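Local coordinates for protein VIN1 (Oscarella pearsei, PDB 6BFI) that probably binds actin filaments as a member of the vinculin family and may play a role in cell-cell adhesion, at residues Arg303-Leu308 and Ala316-Ala321; Ser533-Ala538 and Lys570-Met575; Ala720-Met725 and Thr775-Ser780. All blocks are in the same frame, centred on the assembly; numbering follows the deposited sequence.

Overall arrangement
All three contacts are mainly apolar seams between helices, and none has a hydrogen bond across it. Interaction 1 joins two successive helices beside the short turn between them, and its margin reaches the surface at Arg303 and Leu319. Interaction 2, with centre about 32 Å from that of interaction 1, pairs helix 524-550 with the start of helix 572-584 through wholly apolar side chains, four of its five touching residues buried. Interaction 3, its touching residues all buried, lies across the chain's centre from both, about 55 and 68 Å away between centres. In interactions 1 and 3 a basic residue packs by its methylenes and sends its charge to acids outside the two segments. No helix is shared.

Interaction 1: residues Arg303-Leu308 and Ala316-Ala321; sequences RRVAAL and AKLLAA
An antiparallel helical hairpin brings Ala306, on helix 289-306, against Leu318 and Leu319 on helix 312-338. The chain turns within a few residues, and the CA atoms of Ala306 and Leu318 come to 5.6 Å, a close approach that the small alanine side chain permits. Its methyl points at the partner helix and meets two leucines at once: Ala306 CB lies 3.7 Å from Leu318 CB and 3.9 Å from Leu319 CD2.

Leu318 covers more than the methyl. With CG anti to its carbonyl carbon (chi1 -76°), the branch carries CD1 onto the backbone of the first helix, 3.7 Å from Ala306 CA. The same CD1 makes a looser contact with Val305 CG1 at 4.2 Å, where the two side chains pass at a slant. On the inner side, Val305 and Leu318 are also covered by Leu368 and Leu360 of helix 344-375, so the pair faces the interior of the helical bundle.

Leu319 works at the margin of the seam. Its side chain bends in toward the first helix, and CD2 approaches the aliphatic part of Arg303, 3.9 Å from Arg303 CG, the two chains crossing nearly perpendicular. From CG to NE the arginine is extended, which carries its guanidinium past the leucine to salt bridges with Asp323 and Asp326, both further along helix 312-338. Arg303 therefore serves the hairpin twice, by its methylenes against Leu319 and by its charge with the two aspartates.

No hydrogen bond crosses between the segments, and the join rests on methyl and methylene contacts. An antiparallel hairpin of two successive helices packed by apolar side chains is characteristic of the helical bundles from which vinculin-family proteins are built.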
loop_
_atom_site.group_PDB
_atom_site.type_symbol
_atom_site.label_atom_id
_atom_site.label_comp_id
_atom_site.label_asym_id
_atom_site.label_seq_id
_atom_site.Cartn_x
_atom_site.Cartn_y
_atom_site.Cartn_z
ATOM N N ARG A 303 -7.167 -25.431 1.118
ATOM C CA ARG A 303 -6.239 -26.483 0.713
ATOM C C ARG A 303 -4.920 -25.905 0.213
ATOM O O ARG A 303 -3.858 -26.505 0.430
ATOM C CB ARG A 303 -6.887 -27.368 -0.352
ATOM C CG ARG A 303 -8.164 -28.043 0.127
ATOM C CD ARG A 303 -8.816 -28.896 -0.948
ATOM N NE ARG A 303 -10.064 -29.485 -0.466
ATOM C CZ ARG A 303 -10.889 -30.217 -1.209
ATOM N NH1 ARG A 303 -10.605 -30.460 -2.481
ATOM N NH2 ARG A 303 -12.001 -30.706 -0.677
ATOM N N ARG A 304 -4.970 -24.744 -0.448
ATOM C CA ARG A 304 -3.744 -24.076 -0.871
ATOM C C ARG A 304 -2.867 -23.738 0.325
ATOM O O ARG A 304 -1.651 -23.961 0.297
ATOM C CB ARG A 304 -4.076 -22.809 -1.660
ATOM C CG ARG A 304 -2.877 -22.173 -2.343
ATOM C CD ARG A 304 -3.157 -20.729 -2.741
ATOM N NE ARG A 304 -2.840 -19.794 -1.666
ATOM C CZ ARG A 304 -1.660 -19.197 -1.519
ATOM N NH1 ARG A 304 -0.681 -19.435 -2.384
ATOM N NH2 ARG A 304 -1.456 -18.360 -0.510
ATOM N N VAL A 305 -3.466 -23.197 1.389
ATOM C CA VAL A 305 -2.698 -22.930 2.600
ATOM C C VAL A 305 -2.257 -24.233 3.257
ATOM O O VAL A 305 -1.169 -24.305 3.844
ATOM C CB VAL A 305 -3.515 -22.052 3.566
ATOM C CG1 VAL A 305 -2.756 -21.825 4.863
ATOM C CG2 VAL A 305 -3.854 -20.720 2.907
ATOM N N ALA A 306 -3.075 -25.286 3.158
ATOM C CA ALA A 306 -2.698 -26.573 3.736
ATOM C C ALA A 306 -1.426 -27.118 3.095
ATOM O O ALA A 306 -0.580 -27.708 3.778
ATOM C CB ALA A 306 -3.843 -27.575 3.588
ATOM N N ALA A 307 -1.271 -26.926 1.783
ATOM C CA ALA A 307 -0.071 -27.413 1.112
ATOM C C ALA A 307 1.191 -26.684 1.564
ATOM O O ALA A 307 2.296 -27.188 1.338
ATOM C CB ALA A 307 -0.229 -27.293 -0.404
ATOM N N LEU A 308 1.053 -25.521 2.204
ATOM C CA LEU A 308 2.188 -24.736 2.673
ATOM C C LEU A 308 2.268 -24.681 4.195
ATOM O O LEU A 308 2.935 -23.798 4.745
ATOM C CB LEU A 308 2.123 -23.317 2.103
ATOM C CG LEU A 308 2.182 -23.181 0.582
ATOM C CD1 LEU A 308 1.965 -21.733 0.165
ATOM C CD2 LEU A 308 3.507 -23.704 0.054
ATOM N N ALA A 316 -3.078 -31.722 7.698
ATOM C CA ALA A 316 -4.168 -32.692 7.741
ATOM C C ALA A 316 -5.423 -32.107 8.375
ATOM O O ALA A 316 -6.535 -32.544 8.061
ATOM C CB ALA A 316 -3.723 -33.944 8.496
ATOM N N LYS A 317 -5.270 -31.125 9.267
ATOM C CA LYS A 317 -6.433 -30.494 9.885
ATOM C C LYS A 317 -7.155 -29.588 8.894
ATOM O O LYS A 317 -8.386 -29.636 8.774
ATOM C CB LYS A 317 -6.002 -29.711 11.126
ATOM C CG LYS A 317 -7.151 -29.136 11.937
ATOM C CD LYS A 317 -6.661 -28.602 13.275
ATOM C CE LYS A 317 -7.821 -28.207 14.173
ATOM N NZ LYS A 317 -8.742 -29.347 14.434
ATOM N N LEU A 318 -6.400 -28.753 8.175
ATOM C CA LEU A 318 -7.000 -27.911 7.144
ATOM C C LEU A 318 -7.672 -28.757 6.069
ATOM O O LEU A 318 -8.777 -28.436 5.615
ATOM C CB LEU A 318 -5.940 -27.000 6.527
ATOM C CG LEU A 318 -5.507 -25.794 7.362
ATOM C CD1 LEU A 318 -4.216 -25.192 6.822
ATOM C CD2 LEU A 318 -6.616 -24.754 7.384
ATOM N N LEU A 319 -7.022 -29.849 5.658
ATOM C CA LEU A 319 -7.642 -30.743 4.684
ATOM C C LEU A 319 -8.892 -31.404 5.254
ATOM O O LEU A 319 -9.873 -31.619 4.529
ATOM C CB LEU A 319 -6.632 -31.792 4.222
ATOM C CG LEU A 319 -5.438 -31.240 3.440
ATOM C CD1 LEU A 319 -4.442 -32.341 3.116
ATOM C CD2 LEU A 319 -5.909 -30.547 2.170
ATOM N N ALA A 320 -8.882 -31.723 6.551
ATOM C CA ALA A 320 -10.066 -32.302 7.180
ATOM C C ALA A 320 -11.237 -31.328 7.142
ATOM O O ALA A 320 -12.364 -31.703 6.795
ATOM C CB ALA A 320 -9.751 -32.714 8.618
ATOM N N ALA A 321 -10.986 -30.064 7.496
ATOM C CA ALA A 321 -12.042 -29.058 7.425
ATOM C C ALA A 321 -12.526 -28.872 5.993
ATOM O O ALA A 321 -13.726 -28.690 5.752
ATOM C CB ALA A 321 -11.546 -27.734 8.004
#

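Interaction 2: residues Ser533-Ala538 and Lys570-Met575; sequences SVARQA and KSISPM
Ala535 and Ile572 mark the closest backbone approach, their CA atoms 6.1 Å apart where helix 524-550 passes the first turn of helix 572-584 in a broadly antiparallel sense. The contact belongs to a helical bundle of the vinculin type, with helix 496-519 packing on Val534 and helix 589-615 on Met575.

Ile572 spreads its two branches over two alanines one turn apart. CG2, anti to the backbone N, meets Ala535 CB at 3.7 Å. The other branch, extended at chi2 (174°), sends CD1 along the helix to within 3.9 Å of Ala538 CB. Were an alanine to stand here, both branches would be missing, and a gap facing the methyls of Ala535 and Ala538 would probably open in the seam.

One turn on, Met575 continues the apolar line. Its chain bends at chi2 and again at chi3, turning the terminal methyl toward the first helix, where CE lies 4.2 Å from Val534 CG1 and also nears the backbone of Ala535.

Gln537 and Ser533 lie away from this seam and pair with each other. Gln537 NE2 donates to Ser533 OG one turn back and also to Asp510 of helix 496-519. The bond to the serine is 3.0 Å from Gln537 NE2 to Ser533 OG, somewhat bent at 145°, with the oxygen lying almost in the amide plane.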
loop_
_atom_site.group_PDB
_atom_site.type_symbol
_atom_site.label_atom_id
_atom_site.label_comp_id
_atom_site.label_asym_id
_atom_site.label_seq_id
_atom_site.Cartn_x
_atom_site.Cartn_y
_atom_site.Cartn_z
ATOM N N SER A 533 16.695 -22.162 22.373
ATOM C CA SER A 533 15.508 -22.122 21.525
ATOM C C SER A 533 14.312 -21.554 22.283
ATOM O O SER A 533 13.553 -20.737 21.744
ATOM C CB SER A 533 15.193 -23.520 20.995
ATOM O OG SER A 533 13.892 -23.570 20.436
ATOM N N VAL A 534 14.133 -21.973 23.538
ATOM C CA VAL A 534 13.056 -21.425 24.359
ATOM C C VAL A 534 13.244 -19.926 24.555
ATOM O O VAL A 534 12.284 -19.148 24.480
ATOM C CB VAL A 534 12.980 -22.170 25.704
ATOM C CG1 VAL A 534 12.069 -21.435 26.671
ATOM C CG2 VAL A 534 12.494 -23.592 25.486
ATOM N N ALA A 535 14.484 -19.494 24.800
ATOM C CA ALA A 535 14.752 -18.068 24.962
ATOM C C ALA A 535 14.401 -17.288 23.698
ATOM O O ALA A 535 13.848 -16.182 23.773
ATOM C CB ALA A 535 16.217 -17.850 25.338
ATOM N N ARG A 536 14.709 -17.850 22.526
ATOM C CA ARG A 536 14.396 -17.162 21.277
ATOM C C ARG A 536 12.892 -17.094 21.042
ATOM O O ARG A 536 12.377 -16.065 20.585
ATOM C CB ARG A 536 15.097 -17.850 20.104
ATOM C CG ARG A 536 16.616 -17.732 20.136
ATOM C CD ARG A 536 17.245 -18.159 18.816
ATOM N NE ARG A 536 17.044 -19.579 18.535
ATOM C CZ ARG A 536 17.914 -20.534 18.849
ATOM N NH1 ARG A 536 19.051 -20.224 19.459
ATOM N NH2 ARG A 536 17.650 -21.799 18.552
ATOM N N GLN A 537 12.167 -18.172 21.350
ATOM C CA GLN A 537 10.714 -18.139 21.201
ATOM C C GLN A 537 10.086 -17.124 22.148
ATOM O O GLN A 537 9.167 -16.386 21.766
ATOM C CB GLN A 537 10.134 -19.533 21.433
ATOM C CG GLN A 537 10.596 -20.569 20.422
ATOM C CD GLN A 537 10.052 -21.952 20.708
ATOM O OE1 GLN A 537 8.843 -22.144 20.850
ATOM N NE2 GLN A 537 10.947 -22.930 20.798
ATOM N N ALA A 538 10.580 -17.059 23.388
ATOM C CA ALA A 538 10.067 -16.083 24.341
ATOM C C ALA A 538 10.341 -14.657 23.875
ATOM O O ALA A 538 9.464 -13.788 23.963
ATOM C CB ALA A 538 10.678 -16.323 25.720
ATOM N N LYS A 570 12.039 -10.175 32.058
ATOM C CA LYS A 570 12.888 -10.249 33.242
ATOM C C LYS A 570 13.155 -11.679 33.701
ATOM O O LYS A 570 13.921 -11.866 34.651
ATOM C CB LYS A 570 12.266 -9.448 34.388
ATOM C CG LYS A 570 12.244 -7.946 34.145
ATOM C CD LYS A 570 12.020 -7.174 35.434
ATOM C CE LYS A 570 12.137 -5.674 35.201
ATOM N NZ LYS A 570 12.133 -4.907 36.478
ATOM N N SER A 571 12.562 -12.683 33.053
ATOM C CA SER A 571 12.737 -14.073 33.448
ATOM C C SER A 571 13.561 -14.888 32.464
ATOM O O SER A 571 13.914 -16.029 32.779
ATOM C CB SER A 571 11.371 -14.751 33.621
ATOM O OG SER A 571 10.746 -14.937 32.365
ATOM N N ILE A 572 13.875 -14.344 31.287
ATOM C CA ILE A 572 14.539 -15.134 30.255
ATOM C C ILE A 572 16.002 -15.371 30.616
ATOM O O ILE A 572 16.468 -16.516 30.647
ATOM C CB ILE A 572 14.395 -14.449 28.886
ATOM C CG1 ILE A 572 12.916 -14.207 28.575
ATOM C CG2 ILE A 572 15.049 -15.288 27.796
ATOM C CD1 ILE A 572 12.675 -13.399 27.320
ATOM N N SER A 573 16.746 -14.295 30.888
ATOM C CA SER A 573 18.171 -14.432 31.193
ATOM C C SER A 573 18.447 -15.348 32.381
ATOM O O SER A 573 19.307 -16.240 32.255
ATOM C CB SER A 573 18.790 -13.045 31.406
ATOM O OG SER A 573 18.718 -12.265 30.226
ATOM N N PRO A 574 17.784 -15.202 33.540
ATOM C CA PRO A 574 18.072 -16.132 34.647
ATOM C C PRO A 574 17.873 -17.588 34.269
ATOM O O PRO A 574 18.619 -18.454 34.740
ATOM C CB PRO A 574 17.091 -15.687 35.741
ATOM C CG PRO A 574 16.799 -14.269 35.433
ATOM C CD PRO A 574 16.795 -14.184 33.938
ATOM N N MET A 575 16.889 -17.879 33.418
ATOM C CA MET A 575 16.682 -19.252 32.972
ATOM C C MET A 575 17.890 -19.765 32.198
ATOM O O MET A 575 18.341 -20.898 32.412
ATOM C CB MET A 575 15.413 -19.331 32.121
ATOM C CG MET A 575 14.944 -20.739 31.799
ATOM S SD MET A 575 15.681 -21.428 30.307
ATOM C CE MET A 575 15.291 -20.155 29.107
#

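Interaction 3: residues Ala720-Met725 and Thr775-Ser780; sequences ADLIRM and TVKATS
Leu722 opens the contact by reaching across to Lys777 and Ala778 on helix 763-778. Its CG stands anti to the backbone N (chi1 171°), which sends CD2 toward the partner helix. There Leu722 CD2 touches Lys777 CG at 3.8 Å, the two chains crossing nearly at right angles, and lies 4.0 Å from Ala778 CB. The lysine meets the leucine by its methylenes near the backbone; bent at chi2, it leads its amine away to Asp789 and Thr793 of helix 786-817.

Ile723 follows with its long branch against the same alanine, Ile723 CG1 3.8 Å from Ala778 CB and CD1 nearly as close. Its other branch approaches the hydroxyl of Thr775, which is hydrogen-bonded to Lys771 O. Helices 718-745 and 763-778, with 690-710 and 786-817, form a bundle consistent with the actin-binding tail of vinculins. Helix 8-32 lies over Ile723 and Thr775, consistent with the head-to-tail packing known in that family.

Arg724 turns from the seam to acids. Arg724 NH2 reaches Asp721 OD1 at 3.0 Å, nearly straight at 165° and in the guanidinium plane, yet from above the carboxylate plane. Its guanidinium is also salt-bridged to Glu728 and Glu650. Across the seam helix 763-778 ends just after Ala778, where Thr779 OG1 bonds back to Val776 O at 2.9 Å, and Lys777 O accepts from both Ser780 N and Ser780 OG on the same face of its carbonyl.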
loop_
_atom_site.group_PDB
_atom_site.type_symbol
_atom_site.label_atom_id
_atom_site.label_comp_id
_atom_site.label_asym_id
_atom_site.label_seq_id
_atom_site.Cartn_x
_atom_site.Cartn_y
_atom_site.Cartn_z
ATOM N N ALA A 720 -24.464 22.662 -18.297
ATOM C CA ALA A 720 -24.636 23.222 -16.960
ATOM C C ALA A 720 -24.952 22.133 -15.945
ATOM O O ALA A 720 -24.470 22.176 -14.806
ATOM C CB ALA A 720 -25.735 24.282 -16.966
ATOM N N ASP A 721 -25.762 21.147 -16.339
ATOM C CA ASP A 721 -26.050 20.027 -15.450
ATOM C C ASP A 721 -24.791 19.220 -15.163
ATOM O O ASP A 721 -24.605 18.717 -14.048
ATOM C CB ASP A 721 -27.139 19.143 -16.060
ATOM C CG ASP A 721 -28.463 19.873 -16.218
ATOM O OD1 ASP A 721 -28.736 20.784 -15.411
ATOM O OD2 ASP A 721 -29.225 19.541 -17.151
ATOM N N LEU A 722 -23.904 19.096 -16.154
ATOM C CA LEU A 722 -22.652 18.376 -15.943
ATOM C C LEU A 722 -21.754 19.111 -14.954
ATOM O O LEU A 722 -21.229 18.508 -14.010
ATOM C CB LEU A 722 -21.936 18.168 -17.280
ATOM C CG LEU A 722 -20.506 17.622 -17.224
ATOM C CD1 LEU A 722 -20.429 16.347 -16.392
ATOM C CD2 LEU A 722 -19.971 17.381 -18.628
ATOM N N ILE A 723 -21.572 20.417 -15.152
ATOM C CA ILE A 723 -20.687 21.184 -14.278
ATOM C C ILE A 723 -21.244 21.229 -12.859
ATOM O O ILE A 723 -20.540 20.926 -11.883
ATOM C CB ILE A 723 -20.478 22.600 -14.847
ATOM C CG1 ILE A 723 -19.807 22.524 -16.219
ATOM C CG2 ILE A 723 -19.669 23.447 -13.882
ATOM C CD1 ILE A 723 -19.646 23.867 -16.899
ATOM N N ARG A 724 -22.519 21.605 -12.728
ATOM C CA ARG A 724 -23.154 21.664 -11.416
ATOM C C ARG A 724 -23.118 20.309 -10.724
ATOM O O ARG A 724 -22.862 20.226 -9.516
ATOM C CB ARG A 724 -24.596 22.154 -11.562
ATOM C CG ARG A 724 -25.409 22.106 -10.285
ATOM C CD ARG A 724 -26.835 22.567 -10.536
ATOM N NE ARG A 724 -27.470 21.806 -11.608
ATOM C CZ ARG A 724 -28.081 20.639 -11.432
ATOM N NH1 ARG A 724 -28.138 20.094 -10.223
ATOM N NH2 ARG A 724 -28.633 20.013 -12.463
ATOM N N MET A 725 -23.362 19.233 -11.476
ATOM C CA MET A 725 -23.317 17.899 -10.888
ATOM C C MET A 725 -21.915 17.562 -10.394
ATOM O O MET A 725 -21.753 16.962 -9.324
ATOM C CB MET A 725 -23.795 16.864 -11.904
ATOM C CG MET A 725 -23.972 15.478 -11.319
ATOM S SD MET A 725 -25.039 15.505 -9.867
ATOM C CE MET A 725 -26.575 16.078 -10.582
ATOM N N THR A 775 -15.586 20.437 -16.319
ATOM C CA THR A 775 -15.686 21.735 -16.980
ATOM C C THR A 775 -15.085 21.686 -18.380
ATOM O O THR A 775 -15.599 22.324 -19.307
ATOM C CB THR A 775 -15.003 22.814 -16.137
ATOM O OG1 THR A 775 -15.602 22.854 -14.837
ATOM C CG2 THR A 775 -15.149 24.180 -16.794
ATOM N N VAL A 776 -14.002 20.925 -18.557
ATOM C CA VAL A 776 -13.402 20.786 -19.881
ATOM C C VAL A 776 -14.316 19.986 -20.801
ATOM O O VAL A 776 -14.489 20.330 -21.979
ATOM C CB VAL A 776 -12.004 20.147 -19.767
ATOM C CG1 VAL A 776 -11.426 19.868 -21.148
ATOM C CG2 VAL A 776 -11.078 21.054 -18.984
ATOM N N LYS A 777 -14.921 18.915 -20.282
ATOM C CA LYS A 777 -15.815 18.092 -21.094
ATOM C C LYS A 777 -17.053 18.870 -21.519
ATOM O O LYS A 777 -17.530 18.722 -22.651
ATOM C CB LYS A 777 -16.210 16.835 -20.317
ATOM C CG LYS A 777 -17.343 16.032 -20.939
ATOM C CD LYS A 777 -16.961 15.477 -22.300
ATOM C CE LYS A 777 -18.117 14.706 -22.917
ATOM N NZ LYS A 777 -17.763 14.145 -24.249
ATOM N N ALA A 778 -17.586 19.709 -20.627
ATOM C CA ALA A 778 -18.791 20.466 -20.952
ATOM C C ALA A 778 -18.552 21.462 -22.080
ATOM O O ALA A 778 -19.467 21.746 -22.861
ATOM C CB ALA A 778 -19.308 21.188 -19.708
ATOM N N THR A 779 -17.340 22.003 -22.185
ATOM C CA THR A 779 -17.016 22.987 -23.207
ATOM C C THR A 779 -16.555 22.354 -24.514
ATOM O O THR A 779 -16.148 23.077 -25.428
ATOM C CB THR A 779 -15.944 23.949 -22.694
ATOM O OG1 THR A 779 -14.760 23.212 -22.357
ATOM C CG2 THR A 779 -16.444 24.681 -21.462
ATOM N N SER A 780 -16.610 21.030 -24.624
ATOM C CA SER A 780 -16.215 20.334 -25.839
ATOM C C SER A 780 -17.320 19.483 -26.443
ATOM O O SER A 780 -17.380 19.362 -27.668
ATOM C CB SER A 780 -14.992 19.443 -25.573
ATOM O OG SER A 780 -15.281 18.465 -24.591
#